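Local atomic coordinates of probable transcriptional regulatory protein aq_1575 (Aquifex aeolicus, PDB entry 1LFP), a protein that probably binds DNA and takes part in regulating transcription. Residues E88-G93 with V130-E135; W201-T206 with Q233-F238. All coordinates share one frame; numbering follows the deposited sequence.

Interaction 1: E88-G93 with V130-E135; sequences EGYAPG and VSYLFE
Glu-88, on strand 83-91, joins this strand to the turn that precedes strand 134-143 by a carboxylate-to-backbone contact, with Tyr-90 and Val-130 packed beside it. Glu-88 OE1 accepts two backbone N-H groups at the start of the 3-10 turn 131-133. Val-130 N approaches its anti lone pair at 3.0 Å and nearly straight, 164° at the hydrogen; Ser-131 N, 2.9 Å from the same OE1, comes from above the carboxylate plane and makes a more bent bond, 138°. The other oxygen, OE2, accepts from Gly-128 N and from a water 2.6 Å away, which also lies 2.6 Å from Ser-131 OG. Two bonds on each oxygen fix the rotation of the buried carboxylate, and so many donors probably help to keep it ionised.

The packing part of the contact centres on Val-130 CG2, which sits obliquely to the Tyr-90 ring, 3.3 Å from CE2, with Gly-89 O as a backbone neighbour at 3.5 Å. CG1 of Val-130 lies anti to the backbone N (chi1 -176°), which leaves CG2 anti to the carbonyl carbon and directed at the tyrosine, whose OH is hydrogen-bonded to Cys-129 O.

Backbone bonds tie Glu-88 to Gly-125, Tyr-90 to Asn-123 and, on strand 95-103, Gly-89 to Val-97; Val-130 and Leu-133 also rest on Ala-96 of that strand.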
ATOM      1  N   GLU A  88       1.872  14.430   2.220  1.00 11.99           N
ATOM      2  CA  GLU A  88       3.071  14.311   3.049  1.00 13.44           C
ATOM      3  C   GLU A  88       2.851  15.133   4.319  1.00 14.60           C
ATOM      4  O   GLU A  88       2.352  16.253   4.253  1.00 15.47           O
ATOM      5  CB  GLU A  88       4.268  14.900   2.282  1.00 15.91           C
ATOM      6  CG  GLU A  88       4.629  14.113   1.054  1.00 15.83           C
ATOM      7  CD  GLU A  88       5.759  14.749   0.248  1.00 18.29           C
ATOM      8  OE1 GLU A  88       6.846  15.055   0.803  1.00 17.11           O
ATOM      9  OE2 GLU A  88       5.566  14.929  -0.973  1.00 22.23           O
ATOM     10  N   GLY A  89       3.202  14.571   5.481  1.00 16.38           N
ATOM     11  CA  GLY A  89       3.033  15.306   6.709  1.00 16.55           C
ATOM     12  C   GLY A  89       3.747  14.615   7.853  1.00 17.57           C
ATOM     13  O   GLY A  89       4.504  13.611   7.673  1.00 14.52           O
ATOM     14  N   TYR A  90       3.507  15.139   9.049  1.00 18.83           N
ATOM     15  CA  TYR A  90       4.172  14.612  10.233  1.00 16.68           C
ATOM     16  C   TYR A  90       3.181  14.215  11.306  1.00 18.98           C
ATOM     17  O   TYR A  90       2.152  14.875  11.502  1.00 22.19           O
ATOM     18  CB  TYR A  90       5.127  15.675  10.797  1.00 17.58           C
ATOM     19  CG  TYR A  90       6.413  15.838  10.026  1.00 16.97           C
ATOM     20  CD1 TYR A  90       7.553  15.104  10.360  1.00 20.36           C
ATOM     21  CD2 TYR A  90       6.471  16.653   8.890  1.00 19.08           C
ATOM     22  CE1 TYR A  90       8.707  15.171   9.592  1.00 19.79           C
ATOM     23  CE2 TYR A  90       7.609  16.722   8.118  1.00 18.24           C
ATOM     24  CZ  TYR A  90       8.733  15.986   8.462  1.00 24.18           C
ATOM     25  OH  TYR A  90       9.882  16.094   7.689  1.00 25.01           O
ATOM     26  N   ALA A  91       3.485  13.113  11.973  1.00 20.39           N
ATOM     27  CA  ALA A  91       2.672  12.618  13.078  1.00 22.53           C
ATOM     28  C   ALA A  91       3.439  13.013  14.330  1.00 25.20           C
ATOM     29  O   ALA A  91       4.583  13.465  14.258  1.00 25.83           O
ATOM     30  CB  ALA A  91       2.559  11.102  13.003  1.00 23.94           C
ATOM     31  N   PRO A  92       2.832  12.836  15.503  1.00 28.71           N
ATOM     32  CA  PRO A  92       3.544  13.204  16.728  1.00 29.24           C
ATOM     33  C   PRO A  92       4.836  12.435  16.956  1.00 29.01           C
ATOM     34  O   PRO A  92       4.945  11.269  16.595  1.00 29.45           O
ATOM     35  CB  PRO A  92       2.495  12.975  17.825  1.00 34.71           C
ATOM     36  CG  PRO A  92       1.442  12.129  17.184  1.00 34.90           C
ATOM     37  CD  PRO A  92       1.404  12.588  15.769  1.00 34.27           C
ATOM     38  N   GLY A  93       5.839  13.097  17.524  1.00 33.62           N
ATOM     39  CA  GLY A  93       7.101  12.414  17.752  1.00 33.26           C
ATOM     40  C   GLY A  93       8.036  12.594  16.568  1.00 32.40           C
ATOM     41  O   GLY A  93       9.057  11.918  16.465  1.00 35.19           O
ATOM     42  N   VAL A 130       8.366  15.633   3.267  1.00 14.60           N
ATOM     43  CA  VAL A 130       8.961  14.420   3.815  1.00 15.02           C
ATOM     44  C   VAL A 130       9.521  13.466   2.760  1.00 16.41           C
ATOM     45  O   VAL A 130      10.260  12.582   3.097  1.00 15.11           O
ATOM     46  CB  VAL A 130       7.963  13.613   4.645  1.00 26.48           C
ATOM     47  CG1 VAL A 130       8.672  12.439   5.239  1.00 31.05           C
ATOM     48  CG2 VAL A 130       7.351  14.471   5.761  1.00 26.22           C
ATOM     49  N   SER A 131       9.247  13.661   1.470  1.00 14.65           N
ATOM     50  CA  SER A 131       9.690  12.639   0.532  1.00 15.18           C
ATOM     51  C   SER A 131      11.184  12.334   0.444  1.00 14.68           C
ATOM     52  O   SER A 131      11.564  11.218   0.137  1.00 15.35           O
ATOM     53  CB  SER A 131       9.082  12.893  -0.881  1.00 18.40           C
ATOM     54  OG  SER A 131       9.565  14.098  -1.429  1.00 18.28           O
ATOM     55  N   TYR A 132      12.023  13.307   0.779  1.00 14.39           N
ATOM     56  CA  TYR A 132      13.438  13.108   0.773  1.00 17.66           C
ATOM     57  C   TYR A 132      13.839  12.094   1.847  1.00 17.06           C
ATOM     58  O   TYR A 132      14.983  11.685   1.876  1.00 18.90           O
ATOM     59  CB  TYR A 132      14.151  14.436   1.037  1.00 17.83           C
ATOM     60  CG  TYR A 132      13.748  15.088   2.320  1.00 20.13           C
ATOM     61  CD1 TYR A 132      12.745  16.069   2.346  1.00 20.38           C
ATOM     62  CD2 TYR A 132      14.372  14.737   3.525  1.00 20.59           C
ATOM     63  CE1 TYR A 132      12.366  16.687   3.541  1.00 24.43           C
ATOM     64  CE2 TYR A 132      14.000  15.360   4.723  1.00 24.88           C
ATOM     65  CZ  TYR A 132      12.996  16.327   4.716  1.00 26.51           C
ATOM     66  OH  TYR A 132      12.625  16.914   5.913  1.00 29.48           O
ATOM     67  N   LEU A 133      12.913  11.710   2.731  1.00 15.68           N
ATOM     68  CA  LEU A 133      13.208  10.699   3.779  1.00 16.47           C
ATOM     69  C   LEU A 133      12.794   9.278   3.389  1.00 18.67           C
ATOM     70  O   LEU A 133      12.870   8.322   4.206  1.00 15.14           O
ATOM     71  CB  LEU A 133      12.491  11.033   5.090  1.00 18.35           C
ATOM     72  CG  LEU A 133      12.921  12.348   5.726  1.00 19.70           C
ATOM     73  CD1 LEU A 133      12.180  12.567   7.040  1.00 21.26           C
ATOM     74  CD2 LEU A 133      14.439  12.308   5.917  1.00 23.98           C
ATOM     75  N   PHE A 134      12.362   9.135   2.142  1.00 15.48           N
ATOM     76  CA  PHE A 134      11.909   7.846   1.608  1.00 16.55           C
ATOM     77  C   PHE A 134      12.411   7.616   0.185  1.00 15.84           C
ATOM     78  O   PHE A 134      12.878   8.554  -0.485  1.00 15.31           O
ATOM     79  CB  PHE A 134      10.375   7.851   1.543  1.00 13.12           C
ATOM     80  CG  PHE A 134       9.705   8.034   2.877  1.00 13.94           C
ATOM     81  CD1 PHE A 134       9.119   6.954   3.517  1.00 16.25           C
ATOM     82  CD2 PHE A 134       9.598   9.298   3.454  1.00 17.64           C
ATOM     83  CE1 PHE A 134       8.413   7.128   4.721  1.00 17.01           C
ATOM     84  CE2 PHE A 134       8.911   9.496   4.636  1.00 18.14           C
ATOM     85  CZ  PHE A 134       8.309   8.421   5.288  1.00 19.10           C
ATOM     86  N   GLU A 135      12.311   6.368  -0.281  1.00 15.68           N
ATOM     87  CA  GLU A 135      12.686   6.047  -1.662  1.00 17.52           C
ATOM     88  C   GLU A 135      11.535   5.240  -2.285  1.00 17.73           C
ATOM     89  O   GLU A 135      10.896   4.460  -1.615  1.00 14.47           O
ATOM     90  CB  GLU A 135      13.963   5.198  -1.732  1.00 20.43           C
ATOM     91  CG  GLU A 135      14.928   5.431  -0.560  1.00 28.50           C
ATOM     92  CD  GLU A 135      16.284   4.715  -0.724  1.00 31.45           C
ATOM     93  OE1 GLU A 135      16.961   4.965  -1.732  1.00 28.34           O
ATOM     94  OE2 GLU A 135      16.672   3.922   0.165  1.00 34.35           O
TER
HETATM   95  O   HOH W   1       7.459  14.853  -2.698  1.00 23.09           O

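Interaction 2: W201-T206 with Q233-F238; sequences WKPIST and QVIANF
Ile-235 points from strand 231-239 at strand 201-203 and lays its two branches along the backbone and base of Trp-201. Its CG2, held anti to the backbone N, comes 3.2 Å from Trp-201 O, while the CG1 arm carries CD1 to 3.9 Å from Trp-201 CB. A second torsion of 117°, away from the usual staggered values, puts CD1 there. Ile-235 CD1 also lies obliquely to the near end of the indole, whose far end leads away; the tryptophan packs as well on Met-98, Phe-134 and Arg-136.

Next along the strand, Pro-203 turns its ring toward the partner segment. Pro-203 and Ile-235 meet at a slant, with Pro-203 CD 4.1 Å from Ile-235 CG2; further on, Pro-203 CB touches Asn-237 CB at 3.5 Å. The two strand segments run nearly parallel, at 18°, with their axes 7.2 Å apart, and are joined by packing in place of backbone pairing. They belong to different sheets, 201-203 ending an outermost strand of the antiparallel sheet and 233-236 lying within the mixed one. The chain passes from one sheet to the other at residues 204-206, since strand 207-208 pairs in parallel with 231-239; with helix 212-226 between them these make a beta-alpha-beta crossover.

At this passage the backbones draw closer, and carbonyl oxygens meet carbon atoms. Asn-237 CB lies 3.4 Å from Ser-205 O, and Asn-237 O receives a CA-H...O contact from Thr-206 CA, 3.0 Å long and bent to 123° at the hydrogen. Thr-206 CB stands 3.3 Å from the same Asn-237 O, and its OG1 makes a weak hydrogen bond to Glu-239. The CB of Phe-238 is directed away from 201-206, and its ring meets Trp-7 edge-to-face and packs on Leu-222 of helix 212-226.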
ATOM      1  N   TRP A 201       6.626   3.465  -1.079  1.00 16.69           N
ATOM      2  CA  TRP A 201       7.768   4.313  -0.686  1.00 14.46           C
ATOM      3  C   TRP A 201       8.323   3.673   0.583  1.00 14.89           C
ATOM      4  O   TRP A 201       7.547   3.199   1.387  1.00 16.39           O
ATOM      5  CB  TRP A 201       7.306   5.729  -0.399  1.00 16.97           C
ATOM      6  CG  TRP A 201       6.918   6.451  -1.596  1.00 17.87           C
ATOM      7  CD1 TRP A 201       5.793   6.239  -2.334  1.00 19.02           C
ATOM      8  CD2 TRP A 201       7.675   7.465  -2.278  1.00 19.11           C
ATOM      9  NE1 TRP A 201       5.808   7.059  -3.453  1.00 16.69           N
ATOM     10  CE2 TRP A 201       6.949   7.820  -3.430  1.00 20.10           C
ATOM     11  CE3 TRP A 201       8.901   8.108  -2.027  1.00 20.19           C
ATOM     12  CZ2 TRP A 201       7.410   8.798  -4.335  1.00 19.13           C
ATOM     13  CZ3 TRP A 201       9.360   9.087  -2.918  1.00 20.98           C
ATOM     14  CH2 TRP A 201       8.611   9.420  -4.061  1.00 19.58           C
ATOM     15  N   LYS A 202       9.642   3.601   0.700  1.00 13.64           N
ATOM     16  CA  LYS A 202      10.274   2.959   1.854  1.00 14.60           C
ATOM     17  C   LYS A 202      11.141   3.970   2.607  1.00 15.54           C
ATOM     18  O   LYS A 202      11.928   4.679   2.009  1.00 16.48           O
ATOM     19  CB  LYS A 202      11.168   1.807   1.341  1.00 14.90           C
ATOM     20  CG  LYS A 202      11.900   1.012   2.450  1.00 17.82           C
ATOM     21  CD  LYS A 202      12.738  -0.107   1.801  1.00 22.09           C
ATOM     22  CE  LYS A 202      13.249  -1.140   2.845  1.00 28.44           C
ATOM     23  NZ  LYS A 202      14.606  -0.821   3.354  1.00 32.13           N
ATOM     24  N   PRO A 203      11.004   4.056   3.940  1.00 15.55           N
ATOM     25  CA  PRO A 203      11.861   5.020   4.639  1.00 16.21           C
ATOM     26  C   PRO A 203      13.337   4.685   4.499  1.00 16.42           C
ATOM     27  O   PRO A 203      13.720   3.503   4.488  1.00 19.19           O
ATOM     28  CB  PRO A 203      11.382   4.929   6.101  1.00 19.07           C
ATOM     29  CG  PRO A 203      10.771   3.580   6.174  1.00 19.99           C
ATOM     30  CD  PRO A 203      10.075   3.390   4.860  1.00 16.29           C
ATOM     31  N   ILE A 204      14.174   5.720   4.379  1.00 15.60           N
ATOM     32  CA  ILE A 204      15.610   5.516   4.237  1.00 18.52           C
ATOM     33  C   ILE A 204      16.232   5.413   5.615  1.00 20.91           C
ATOM     34  O   ILE A 204      17.409   5.055   5.768  1.00 22.88           O
ATOM     35  CB  ILE A 204      16.262   6.679   3.469  1.00 20.02           C
ATOM     36  CG1 ILE A 204      16.252   7.957   4.311  1.00 19.25           C
ATOM     37  CG2 ILE A 204      15.456   6.947   2.174  1.00 18.59           C
ATOM     38  CD1 ILE A 204      17.182   9.044   3.718  1.00 21.40           C
ATOM     39  N   SER A 205      15.441   5.760   6.620  1.00 21.52           N
ATOM     40  CA  SER A 205      15.871   5.700   8.013  1.00 24.29           C
ATOM     41  C   SER A 205      14.613   5.818   8.860  1.00 25.98           C
ATOM     42  O   SER A 205      13.574   6.267   8.365  1.00 25.21           O
ATOM     43  CB  SER A 205      16.823   6.843   8.336  1.00 34.09           C
ATOM     44  OG  SER A 205      17.456   6.600   9.578  1.00 38.81           O
ATOM     45  N   THR A 206      14.708   5.453  10.136  1.00 25.29           N
ATOM     46  CA  THR A 206      13.560   5.477  11.016  1.00 28.80           C
ATOM     47  C   THR A 206      13.730   6.381  12.233  1.00 31.10           C
ATOM     48  O   THR A 206      14.850   6.747  12.617  1.00 30.28           O
ATOM     49  CB  THR A 206      13.216   4.040  11.482  1.00 32.88           C
ATOM     50  OG1 THR A 206      14.356   3.471  12.148  1.00 33.93           O
ATOM     51  CG2 THR A 206      12.845   3.145  10.266  1.00 31.26           C
ATOM     52  N   GLN A 233      -2.490   3.680   0.322  1.00 16.73           N
ATOM     53  CA  GLN A 233      -1.352   3.287   1.122  1.00 14.81           C
ATOM     54  C   GLN A 233      -0.911   4.339   2.090  1.00 14.07           C
ATOM     55  O   GLN A 233      -0.931   5.510   1.793  1.00 13.43           O
ATOM     56  CB  GLN A 233      -0.140   3.001   0.254  1.00 15.84           C
ATOM     57  CG  GLN A 233      -0.243   1.808  -0.714  1.00 19.65           C
ATOM     58  CD  GLN A 233       1.083   1.586  -1.422  1.00 23.44           C
ATOM     59  OE1 GLN A 233       1.177   1.616  -2.659  1.00 23.45           O
ATOM     60  NE2 GLN A 233       2.126   1.381  -0.635  1.00 19.34           N
ATOM     61  N   VAL A 234      -0.469   3.907   3.260  1.00 14.75           N
ATOM     62  CA  VAL A 234       0.041   4.873   4.241  1.00 16.19           C
ATOM     63  C   VAL A 234       1.422   4.335   4.635  1.00 16.51           C
ATOM     64  O   VAL A 234       1.538   3.156   4.960  1.00 16.51           O
ATOM     65  CB  VAL A 234      -0.801   4.893   5.501  1.00 17.31           C
ATOM     66  CG1 VAL A 234      -0.139   5.784   6.504  1.00 14.90           C
ATOM     67  CG2 VAL A 234      -2.217   5.402   5.193  1.00 17.82           C
ATOM     68  N   ILE A 235       2.442   5.174   4.586  1.00 16.20           N
ATOM     69  CA  ILE A 235       3.821   4.797   4.922  1.00 18.34           C
ATOM     70  C   ILE A 235       4.398   5.759   5.943  1.00 19.27           C
ATOM     71  O   ILE A 235       4.225   6.963   5.833  1.00 19.44           O
ATOM     72  CB  ILE A 235       4.761   4.815   3.685  1.00 21.00           C
ATOM     73  CG1 ILE A 235       4.111   4.076   2.502  1.00 20.67           C
ATOM     74  CG2 ILE A 235       6.083   4.095   4.034  1.00 23.55           C
ATOM     75  CD1 ILE A 235       3.830   4.982   1.285  1.00 23.53           C
ATOM     76  N   ALA A 236       5.044   5.226   6.968  1.00 16.25           N
ATOM     77  CA  ALA A 236       5.644   6.098   7.980  1.00 16.56           C
ATOM     78  C   ALA A 236       7.017   5.590   8.331  1.00 17.18           C
ATOM     79  O   ALA A 236       7.350   4.419   8.057  1.00 19.49           O
ATOM     80  CB  ALA A 236       4.756   6.159   9.220  1.00 19.63           C
ATOM     81  N   ASN A 237       7.844   6.452   8.910  1.00 18.18           N
ATOM     82  CA  ASN A 237       9.205   6.030   9.251  1.00 18.50           C
ATOM     83  C   ASN A 237       9.449   5.849  10.742  1.00 23.69           C
ATOM     84  O   ASN A 237      10.595   5.972  11.193  1.00 23.07           O
ATOM     85  CB  ASN A 237      10.246   7.015   8.730  1.00 18.32           C
ATOM     86  CG  ASN A 237      10.187   8.371   9.396  1.00 17.94           C
ATOM     87  OD1 ASN A 237      11.045   9.221   9.139  1.00 23.26           O
ATOM     88  ND2 ASN A 237       9.193   8.601  10.235  1.00 16.95           N
ATOM     89  N   PHE A 238       8.394   5.586  11.504  1.00 21.80           N
ATOM     90  CA  PHE A 238       8.561   5.404  12.946  1.00 26.72           C
ATOM     91  C   PHE A 238       9.293   4.123  13.312  1.00 29.20           C
ATOM     92  O   PHE A 238       9.363   3.167  12.543  1.00 28.23           O
ATOM     93  CB  PHE A 238       7.205   5.382  13.658  1.00 28.17           C
ATOM     94  CG  PHE A 238       6.347   4.185  13.298  1.00 28.00           C
ATOM     95  CD1 PHE A 238       6.710   2.884  13.682  1.00 26.34           C
ATOM     96  CD2 PHE A 238       5.217   4.353  12.520  1.00 27.82           C
ATOM     97  CE1 PHE A 238       5.955   1.771  13.280  1.00 26.74           C
ATOM     98  CE2 PHE A 238       4.450   3.250  12.107  1.00 29.64           C
ATOM     99  CZ  PHE A 238       4.828   1.951  12.491  1.00 29.00           C
TER

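How the interactions relate
From the N terminus, interaction 1 comes first: strand 83-91 leads through strand 95-103 and helix 106-119 to residues 130-135, which close that loop. Interaction 2 opens only later, at 201-206, and is closed by 233-238 after helix 212-226, so the two are in series and neither nest nor cross. They nevertheless adjoin in space, their centres 7 Å apart. Strands 134-143 and 196-203 are antiparallel neighbours, and probable hydrogen bonds link Glu-135 O to Lys-202 N at 2.8 Å and Leu-133 O to Ile-204 N at 2.9 Å. Each contact thus joins the mixed sheet to this pair of strands or the turn leading into it.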